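Local structure of nicastrin (Dictyostelium purpureum, 4R12) at residues 245-250 with 433-438; 367-372 with 427-432. The protein probably serves as an essential, putatively substrate-recruiting subunit of gamma-secretase, the complex that cleaves membrane proteins such as Notch receptors and amyloid-beta precursor protein within the membrane. All blocks are in the same frame, centred on the assembly; numbering follows the deposited sequence.

Interaction 1 of 2, residues 245-250 with 433-438; sequences LSVIKS and ILSTFI
V247 meets S435, L434 and I438 where two buried helices, 234-252 and 427-441, pack against each other in the nicastrin large lobe, an alpha/beta unit related to the zinc exopeptidases. The axes of the two six-residue segments approach to 9.2 Å and cross at -55°, and the tightest backbone pairing joins V247 CA to S435 CA at 5.2 Å, consistent with the small serine side chain facing V247 there.

The path of V247 accounts for most of the contact. Its CB lies 3.7 Å from S435 OG. There the chain forks: CG1 is anti to the backbone N (chi1 162°), while CG2 lies beside that N, and the two methyls diverge around the serine hydroxyl. CG1 carries on to I438, touching CD1 at 3.9 Å. CG2 turns to L434 and rests on its CB at 3.9 Å, the two side chains crossing at about a right angle, and it also stands 3.5 Å from S435 OG. The valine thus fits against three residues spaced along one side of helix 427-441, consistent with interlocking side chains of two crossing helices.

S435 OG is satisfied within its own helix, S250 OG within its helix and by a loop. S435 OG, although set against valine carbons, hydrogen-bonds to V431 O one turn back, which satisfies a hydroxyl buried in an apolar seam. S250 touches the same oxygen through carbon, CB to S435 OG at 4.0 Å, and turns its own hydroxyl across that line; OG also pairs with D451 N. S250 OG donates to S246 O over 2.7 Å, tilted 28° from the carbonyl plane, while S250 N reaches that oxygen from the opposite face.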
ATOM      1  N   LEU A 245      -7.437  10.410   6.559  1.00 20.98           N
ATOM      2  CA  LEU A 245      -7.065  10.723   7.940  1.00 21.18           C
ATOM      3  C   LEU A 245      -7.302  12.206   8.251  1.00 21.35           C
ATOM      4  O   LEU A 245      -7.731  12.541   9.361  1.00 22.86           O
ATOM      5  CB  LEU A 245      -5.598  10.342   8.241  1.00 21.19           C
ATOM      6  CG  LEU A 245      -5.345   8.828   8.303  1.00 21.08           C
ATOM      7  CD1 LEU A 245      -3.836   8.527   8.265  1.00 21.65           C
ATOM      8  CD2 LEU A 245      -5.964   8.225   9.575  1.00 21.53           C
ATOM      9  N   SER A 246      -7.042  13.084   7.283  1.00 21.16           N
ATOM     10  CA  SER A 246      -7.215  14.522   7.502  1.00 22.98           C
ATOM     11  C   SER A 246      -8.709  14.899   7.533  1.00 23.07           C
ATOM     12  O   SER A 246      -9.123  15.794   8.279  1.00 23.48           O
ATOM     13  CB  SER A 246      -6.471  15.327   6.432  1.00 22.66           C
ATOM     14  OG  SER A 246      -5.080  15.012   6.460  1.00 21.56           O
ATOM     15  N   VAL A 247      -9.508  14.197   6.740  1.00 21.04           N
ATOM     16  CA  VAL A 247     -10.961  14.299   6.809  1.00 22.66           C
ATOM     17  C   VAL A 247     -11.462  13.909   8.206  1.00 22.57           C
ATOM     18  O   VAL A 247     -12.274  14.604   8.808  1.00 22.24           O
ATOM     19  CB  VAL A 247     -11.632  13.397   5.739  1.00 22.12           C
ATOM     20  CG1 VAL A 247     -13.106  13.145   6.075  1.00 22.11           C
ATOM     21  CG2 VAL A 247     -11.502  14.029   4.345  1.00 20.25           C
ATOM     22  N   ILE A 248     -10.968  12.782   8.710  1.00 21.64           N
ATOM     23  CA  ILE A 248     -11.345  12.270  10.030  1.00 22.08           C
ATOM     24  C   ILE A 248     -10.914  13.266  11.118  1.00 24.23           C
ATOM     25  O   ILE A 248     -11.699  13.627  12.008  1.00 25.02           O
ATOM     26  CB  ILE A 248     -10.727  10.874  10.265  1.00 22.10           C
ATOM     27  CG1 ILE A 248     -11.385   9.864   9.316  1.00 22.07           C
ATOM     28  CG2 ILE A 248     -10.925  10.422  11.702  1.00 23.99           C
ATOM     29  CD1 ILE A 248     -10.698   8.539   9.232  1.00 21.76           C
ATOM     30  N   LYS A 249      -9.691  13.768  11.020  1.00 24.28           N
ATOM     31  CA  LYS A 249      -9.253  14.772  11.981  1.00 24.01           C
ATOM     32  C   LYS A 249     -10.146  16.024  11.933  1.00 26.03           C
ATOM     33  O   LYS A 249     -10.471  16.616  12.972  1.00 26.17           O
ATOM     34  CB  LYS A 249      -7.794  15.156  11.733  1.00 24.32           C
ATOM     35  CG  LYS A 249      -7.255  16.196  12.730  1.00 24.68           C
ATOM     36  CD  LYS A 249      -6.965  15.569  14.110  1.00 25.62           C
ATOM     37  CE  LYS A 249      -6.337  16.607  15.064  1.00 30.31           C
ATOM     38  NZ  LYS A 249      -6.224  16.079  16.450  1.00 30.40           N
ATOM     39  N   SER A 250     -10.548  16.418  10.728  1.00 24.57           N
ATOM     40  CA  SER A 250     -11.391  17.602  10.582  1.00 25.29           C
ATOM     41  C   SER A 250     -12.789  17.338  11.144  1.00 28.29           C
ATOM     42  O   SER A 250     -13.375  18.197  11.800  1.00 29.37           O
ATOM     43  CB  SER A 250     -11.462  18.032   9.118  1.00 24.51           C
ATOM     44  OG  SER A 250     -10.156  18.289   8.619  1.00 23.55           O
ATOM     45  N   ILE A 433     -13.938  19.275   0.784  1.00 23.54           N
ATOM     46  CA  ILE A 433     -15.099  18.785   0.060  1.00 23.67           C
ATOM     47  C   ILE A 433     -15.548  17.433   0.619  1.00 24.53           C
ATOM     48  O   ILE A 433     -16.736  17.237   0.865  1.00 26.19           O
ATOM     49  CB  ILE A 433     -14.802  18.691  -1.456  1.00 24.57           C
ATOM     50  CG1 ILE A 433     -14.596  20.100  -2.018  1.00 24.94           C
ATOM     51  CG2 ILE A 433     -15.935  17.982  -2.191  1.00 25.24           C
ATOM     52  CD1 ILE A 433     -13.900  20.137  -3.374  1.00 24.38           C
ATOM     53  N   LEU A 434     -14.612  16.509   0.847  1.00 23.67           N
ATOM     54  CA  LEU A 434     -15.008  15.192   1.343  1.00 23.61           C
ATOM     55  C   LEU A 434     -15.552  15.255   2.776  1.00 23.04           C
ATOM     56  O   LEU A 434     -16.495  14.540   3.111  1.00 24.95           O
ATOM     57  CB  LEU A 434     -13.842  14.197   1.264  1.00 22.22           C
ATOM     58  CG  LEU A 434     -13.457  13.775  -0.166  1.00 22.90           C
ATOM     59  CD1 LEU A 434     -12.194  12.910  -0.153  1.00 21.44           C
ATOM     60  CD2 LEU A 434     -14.613  13.035  -0.899  1.00 24.86           C
ATOM     61  N   SER A 435     -14.960  16.104   3.614  1.00 22.92           N
ATOM     62  CA  SER A 435     -15.439  16.265   4.992  1.00 22.98           C
ATOM     63  C   SER A 435     -16.876  16.783   5.018  1.00 24.82           C
ATOM     64  O   SER A 435     -17.724  16.257   5.725  1.00 25.44           O
ATOM     65  CB  SER A 435     -14.546  17.226   5.774  1.00 24.58           C
ATOM     66  OG  SER A 435     -13.202  16.776   5.791  1.00 25.76           O
ATOM     67  N   THR A 436     -17.131  17.812   4.221  1.00 25.57           N
ATOM     68  CA  THR A 436     -18.451  18.433   4.147  1.00 26.55           C
ATOM     69  C   THR A 436     -19.473  17.451   3.555  1.00 26.41           C
ATOM     70  O   THR A 436     -20.615  17.352   4.023  1.00 27.91           O
ATOM     71  CB  THR A 436     -18.383  19.718   3.311  1.00 28.38           C
ATOM     72  OG1 THR A 436     -17.461  20.631   3.929  1.00 26.70           O
ATOM     73  CG2 THR A 436     -19.770  20.387   3.205  1.00 30.70           C
ATOM     74  N   PHE A 437     -19.039  16.709   2.542  1.00 26.18           N
ATOM     75  CA  PHE A 437     -19.884  15.722   1.882  1.00 26.19           C
ATOM     76  C   PHE A 437     -20.311  14.631   2.861  1.00 27.46           C
ATOM     77  O   PHE A 437     -21.493  14.310   2.962  1.00 29.19           O
ATOM     78  CB  PHE A 437     -19.137  15.130   0.677  1.00 25.74           C
ATOM     79  CG  PHE A 437     -19.722  13.844   0.145  1.00 27.23           C
ATOM     80  CD1 PHE A 437     -20.968  13.829  -0.471  1.00 28.05           C
ATOM     81  CD2 PHE A 437     -19.002  12.664   0.214  1.00 26.94           C
ATOM     82  CE1 PHE A 437     -21.501  12.645  -0.974  1.00 29.75           C
ATOM     83  CE2 PHE A 437     -19.526  11.468  -0.290  1.00 27.85           C
ATOM     84  CZ  PHE A 437     -20.779  11.464  -0.886  1.00 29.76           C
ATOM     85  N   ILE A 438     -19.342  14.057   3.572  1.00 26.34           N
ATOM     86  CA  ILE A 438     -19.635  13.019   4.551  1.00 25.99           C
ATOM     87  C   ILE A 438     -20.570  13.533   5.639  1.00 28.11           C
ATOM     88  O   ILE A 438     -21.532  12.852   6.012  1.00 29.47           O
ATOM     89  CB  ILE A 438     -18.334  12.464   5.168  1.00 25.59           C
ATOM     90  CG1 ILE A 438     -17.610  11.613   4.123  1.00 24.98           C
ATOM     91  CG2 ILE A 438     -18.624  11.649   6.443  1.00 27.76           C
ATOM     92  CD1 ILE A 438     -16.151  11.368   4.424  1.00 26.29           C
TER

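Interaction 2 of 2, residues 367-372 with 427-432; sequences NSTITF and LNDIVY. With NAG (2-acetamido-2-deoxy-beta-D-glucopyranose), chain E.
T369 and D429 carry the polar part of this contact, in which one carboxylate oxygen takes two hydrogen bonds from a single residue. T369 OG1 donates to D429 OD2 over 2.6 Å along the anti lone pair, and T369 N donates to the same OD2 at 2.8 Å with a bent N-H...O angle of 146°, arriving from above the carboxylate plane (47° out of it). The threonine torsion makes this double grip possible: OG1 sits between its backbone N and carbonyl carbon (chi1 61°), on the side where the N-H also points.

The other oxygen works through water. Water 1 donates to D429 OD1 and to N367 O, each 2.8 Å away, and OD1 also bonds to Y365 OH. With D429 replaced by an alanine, T369 N and OG1 would probably lose their shared acceptor, and water 1 and Y365 OH their carboxylate partner, tying the loop less firmly.

Carbon contacts form a second layer. I370 CG1 lies 3.8 Å from D429 CB, the side chains running past each other in opposite directions, and the apolar pair I370 CD1 and I430 CG1 meets at 3.9 Å, crossing nearly at right angles.

The N-glycan leads away from the helix, N367 ND2 being joined to NAG C1 at 1.4 Å.

This is a strand-entry loop held to the start of a helix in the alpha/beta large lobe of nicastrin: D429 lies in the first turn of helix 427-441, strand 370-374 runs parallel to its partner 339-347, and L427, I430 and V431 lean on helix 234-252.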
ATOM      1  N   ASN A 367     -13.662  29.570  -4.232  1.00 33.63           N
ATOM      2  CA  ASN A 367     -12.280  29.194  -4.438  1.00 34.61           C
ATOM      3  C   ASN A 367     -12.033  27.685  -4.691  1.00 32.13           C
ATOM      4  O   ASN A 367     -10.936  27.287  -4.822  1.00 33.76           O
ATOM      5  CB  ASN A 367     -11.401  29.700  -3.300  1.00 34.69           C
ATOM      6  CG  ASN A 367     -11.106  31.183  -3.386  1.00 38.73           C
ATOM      7  OD1 ASN A 367     -11.280  31.790  -4.403  1.00 41.50           O
ATOM      8  ND2 ASN A 367     -10.641  31.745  -2.324  1.00 39.66           N
ATOM      9  N   SER A 368     -13.067  26.879  -4.780  1.00 30.19           N
ATOM     10  CA  SER A 368     -12.884  25.455  -5.068  1.00 32.72           C
ATOM     11  C   SER A 368     -12.098  25.220  -6.360  1.00 32.32           C
ATOM     12  O   SER A 368     -12.407  25.817  -7.393  1.00 31.35           O
ATOM     13  CB  SER A 368     -14.241  24.754  -5.157  1.00 32.49           C
ATOM     14  OG  SER A 368     -14.059  23.395  -5.476  1.00 31.06           O
ATOM     15  N   THR A 369     -11.082  24.364  -6.296  1.00 32.64           N
ATOM     16  CA  THR A 369     -10.294  24.034  -7.483  1.00 33.66           C
ATOM     17  C   THR A 369     -10.629  22.642  -8.004  1.00 32.59           C
ATOM     18  O   THR A 369      -9.984  22.138  -8.925  1.00 33.64           O
ATOM     19  CB  THR A 369      -8.784  24.105  -7.198  1.00 32.56           C
ATOM     20  OG1 THR A 369      -8.442  23.161  -6.178  1.00 30.95           O
ATOM     21  CG2 THR A 369      -8.403  25.494  -6.727  1.00 35.18           C
ATOM     22  N   ILE A 370     -11.658  22.045  -7.411  1.00 31.72           N
ATOM     23  CA  ILE A 370     -12.057  20.677  -7.700  1.00 31.93           C
ATOM     24  C   ILE A 370     -13.443  20.630  -8.335  1.00 32.76           C
ATOM     25  O   ILE A 370     -14.366  21.317  -7.896  1.00 34.66           O
ATOM     26  CB  ILE A 370     -12.053  19.814  -6.416  1.00 29.27           C
ATOM     27  CG1 ILE A 370     -10.639  19.730  -5.827  1.00 27.16           C
ATOM     28  CG2 ILE A 370     -12.625  18.425  -6.689  1.00 28.54           C
ATOM     29  CD1 ILE A 370      -9.636  19.020  -6.732  1.00 28.45           C
ATOM     30  N   THR A 371     -13.575  19.832  -9.387  1.00 30.89           N
ATOM     31  CA  THR A 371     -14.871  19.565  -9.984  1.00 33.79           C
ATOM     32  C   THR A 371     -14.998  18.058 -10.211  1.00 34.74           C
ATOM     33  O   THR A 371     -13.985  17.357 -10.353  1.00 31.72           O
ATOM     34  CB  THR A 371     -15.058  20.343 -11.313  1.00 37.69           C
ATOM     35  OG1 THR A 371     -16.413  20.230 -11.756  1.00 37.17           O
ATOM     36  CG2 THR A 371     -14.130  19.803 -12.400  1.00 35.60           C
ATOM     37  N   PHE A 372     -16.230  17.553 -10.225  1.00 32.47           N
ATOM     38  CA  PHE A 372     -16.460  16.125 -10.434  1.00 32.96           C
ATOM     39  C   PHE A 372     -17.069  15.847 -11.807  1.00 37.31           C
ATOM     40  O   PHE A 372     -17.950  16.575 -12.279  1.00 36.38           O
ATOM     41  CB  PHE A 372     -17.364  15.554  -9.339  1.00 32.77           C
ATOM     42  CG  PHE A 372     -16.721  15.514  -7.978  1.00 32.21           C
ATOM     43  CD1 PHE A 372     -15.743  14.572  -7.683  1.00 30.05           C
ATOM     44  CD2 PHE A 372     -17.098  16.416  -6.999  1.00 30.55           C
ATOM     45  CE1 PHE A 372     -15.133  14.530  -6.424  1.00 29.28           C
ATOM     46  CE2 PHE A 372     -16.505  16.382  -5.739  1.00 32.34           C
ATOM     47  CZ  PHE A 372     -15.519  15.435  -5.449  1.00 31.27           C
ATOM     48  N   LEU A 427      -4.951  19.196  -2.098  1.00 24.16           N
ATOM     49  CA  LEU A 427      -5.286  18.431  -0.902  1.00 23.84           C
ATOM     50  C   LEU A 427      -6.300  19.131   0.026  1.00 24.05           C
ATOM     51  O   LEU A 427      -7.269  18.508   0.464  1.00 23.67           O
ATOM     52  CB  LEU A 427      -4.002  18.091  -0.122  1.00 22.08           C
ATOM     53  CG  LEU A 427      -4.157  17.267   1.146  1.00 22.68           C
ATOM     54  CD1 LEU A 427      -4.894  15.972   0.869  1.00 20.37           C
ATOM     55  CD2 LEU A 427      -2.745  16.974   1.700  1.00 23.50           C
ATOM     56  N   ASN A 428      -6.091  20.413   0.314  1.00 24.73           N
ATOM     57  CA  ASN A 428      -7.006  21.139   1.197  1.00 24.60           C
ATOM     58  C   ASN A 428      -8.456  21.103   0.683  1.00 23.01           C
ATOM     59  O   ASN A 428      -9.389  20.781   1.428  1.00 24.90           O
ATOM     60  CB  ASN A 428      -6.550  22.590   1.353  1.00 24.15           C
ATOM     61  CG  ASN A 428      -5.322  22.734   2.263  1.00 28.05           C
ATOM     62  OD1 ASN A 428      -4.813  21.760   2.813  1.00 24.92           O
ATOM     63  ND2 ASN A 428      -4.853  23.968   2.422  1.00 28.70           N
ATOM     64  N   ASP A 429      -8.616  21.420  -0.598  1.00 23.70           N
ATOM     65  CA  ASP A 429      -9.920  21.374  -1.259  1.00 25.12           C
ATOM     66  C   ASP A 429     -10.560  19.991  -1.172  1.00 25.51           C
ATOM     67  O   ASP A 429     -11.738  19.874  -0.825  1.00 24.39           O
ATOM     68  CB  ASP A 429      -9.794  21.812  -2.723  1.00 26.19           C
ATOM     69  CG  ASP A 429      -9.862  23.328  -2.881  1.00 29.59           C
ATOM     70  OD1 ASP A 429     -10.223  24.001  -1.897  1.00 29.04           O
ATOM     71  OD2 ASP A 429      -9.577  23.837  -3.984  1.00 31.63           O
ATOM     72  N   ILE A 430      -9.789  18.939  -1.466  1.00 23.52           N
ATOM     73  CA  ILE A 430     -10.336  17.593  -1.410  1.00 22.44           C
ATOM     74  C   ILE A 430     -10.745  17.223   0.029  1.00 23.51           C
ATOM     75  O   ILE A 430     -11.832  16.659   0.242  1.00 23.66           O
ATOM     76  CB  ILE A 430      -9.326  16.569  -2.002  1.00 22.07           C
ATOM     77  CG1 ILE A 430      -9.165  16.837  -3.508  1.00 23.58           C
ATOM     78  CG2 ILE A 430      -9.789  15.130  -1.760  1.00 22.91           C
ATOM     79  CD1 ILE A 430      -8.049  16.023  -4.198  1.00 21.76           C
ATOM     80  N   VAL A 431      -9.908  17.563   1.019  1.00 22.04           N
ATOM     81  CA  VAL A 431     -10.274  17.291   2.409  1.00 22.09           C
ATOM     82  C   VAL A 431     -11.542  18.065   2.800  1.00 23.31           C
ATOM     83  O   VAL A 431     -12.467  17.506   3.410  1.00 24.44           O
ATOM     84  CB  VAL A 431      -9.137  17.641   3.390  1.00 22.58           C
ATOM     85  CG1 VAL A 431      -9.588  17.436   4.842  1.00 21.33           C
ATOM     86  CG2 VAL A 431      -7.905  16.780   3.089  1.00 20.85           C
ATOM     87  N   TYR A 432     -11.595  19.336   2.433  1.00 22.57           N
ATOM     88  CA  TYR A 432     -12.781  20.137   2.732  1.00 23.30           C
ATOM     89  C   TYR A 432     -14.034  19.568   2.078  1.00 22.99           C
ATOM     90  O   TYR A 432     -15.079  19.399   2.734  1.00 24.62           O
ATOM     91  CB  TYR A 432     -12.600  21.592   2.292  1.00 24.78           C
ATOM     92  CG  TYR A 432     -13.875  22.377   2.528  1.00 26.45           C
ATOM     93  CD1 TYR A 432     -14.245  22.740   3.818  1.00 28.03           C
ATOM     94  CD2 TYR A 432     -14.737  22.703   1.475  1.00 26.78           C
ATOM     95  CE1 TYR A 432     -15.421  23.442   4.067  1.00 29.50           C
ATOM     96  CE2 TYR A 432     -15.923  23.402   1.717  1.00 29.78           C
ATOM     97  CZ  TYR A 432     -16.260  23.764   3.019  1.00 30.51           C
ATOM     98  OH  TYR A 432     -17.423  24.448   3.293  1.00 30.76           O
TER
HETATM   99  C1  NAG E 807     -10.194  33.050  -2.393  1.00 49.16           C
HETATM  100  C2  NAG E 807     -10.456  34.001  -1.236  1.00 49.72           C
HETATM  101  C3  NAG E 807      -9.678  35.297  -1.280  1.00 50.48           C
HETATM  102  C4  NAG E 807      -8.272  35.088  -1.761  1.00 50.03           C
HETATM  103  C5  NAG E 807      -8.358  34.415  -3.118  1.00 49.74           C
HETATM  104  C6  NAG E 807      -6.997  34.298  -3.766  1.00 49.45           C
HETATM  105  C7  NAG E 807     -12.734  33.831  -0.594  1.00 50.20           C
HETATM  106  C8  NAG E 807     -14.129  34.243  -0.935  1.00 51.02           C
HETATM  107  N2  NAG E 807     -11.819  34.412  -1.295  1.00 50.42           N
HETATM  108  O3  NAG E 807      -9.656  35.887  -0.001  1.00 50.79           O
HETATM  109  O4  NAG E 807      -7.613  36.345  -1.862  1.00 50.86           O
HETATM  110  O5  NAG E 807      -8.864  33.128  -2.843  1.00 48.90           O
HETATM  111  O6  NAG E 807      -6.073  33.883  -2.767  1.00 48.78           O
HETATM  112  O7  NAG E 807     -12.478  33.019   0.255  1.00 49.44           O
HETATM  113  O   HOH W   1      -9.367  26.579  -2.652  1.00 35.40           O

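Both contacts use helix 427-441, interaction 2 at its first turns and interaction 1 further along, and their centres lie about 11 Å apart. Interaction 1 is wholly buried, a helix-on-helix seam of aliphatic carbons and two serines, with S435 bonded inside its own helix. Interaction 2 is only partly buried and, beside a glycosylated loop, relies on a carboxylate, a water and direct hydrogen bonds between segments. The two are physically continuous: I433 CD1 of interaction 1 packs on I370 CB of interaction 2 at 3.6 Å, and V247 CG2 approaches V431 O at 3.7 Å. The shared helix therefore links helix 234-252 to strand 370-374.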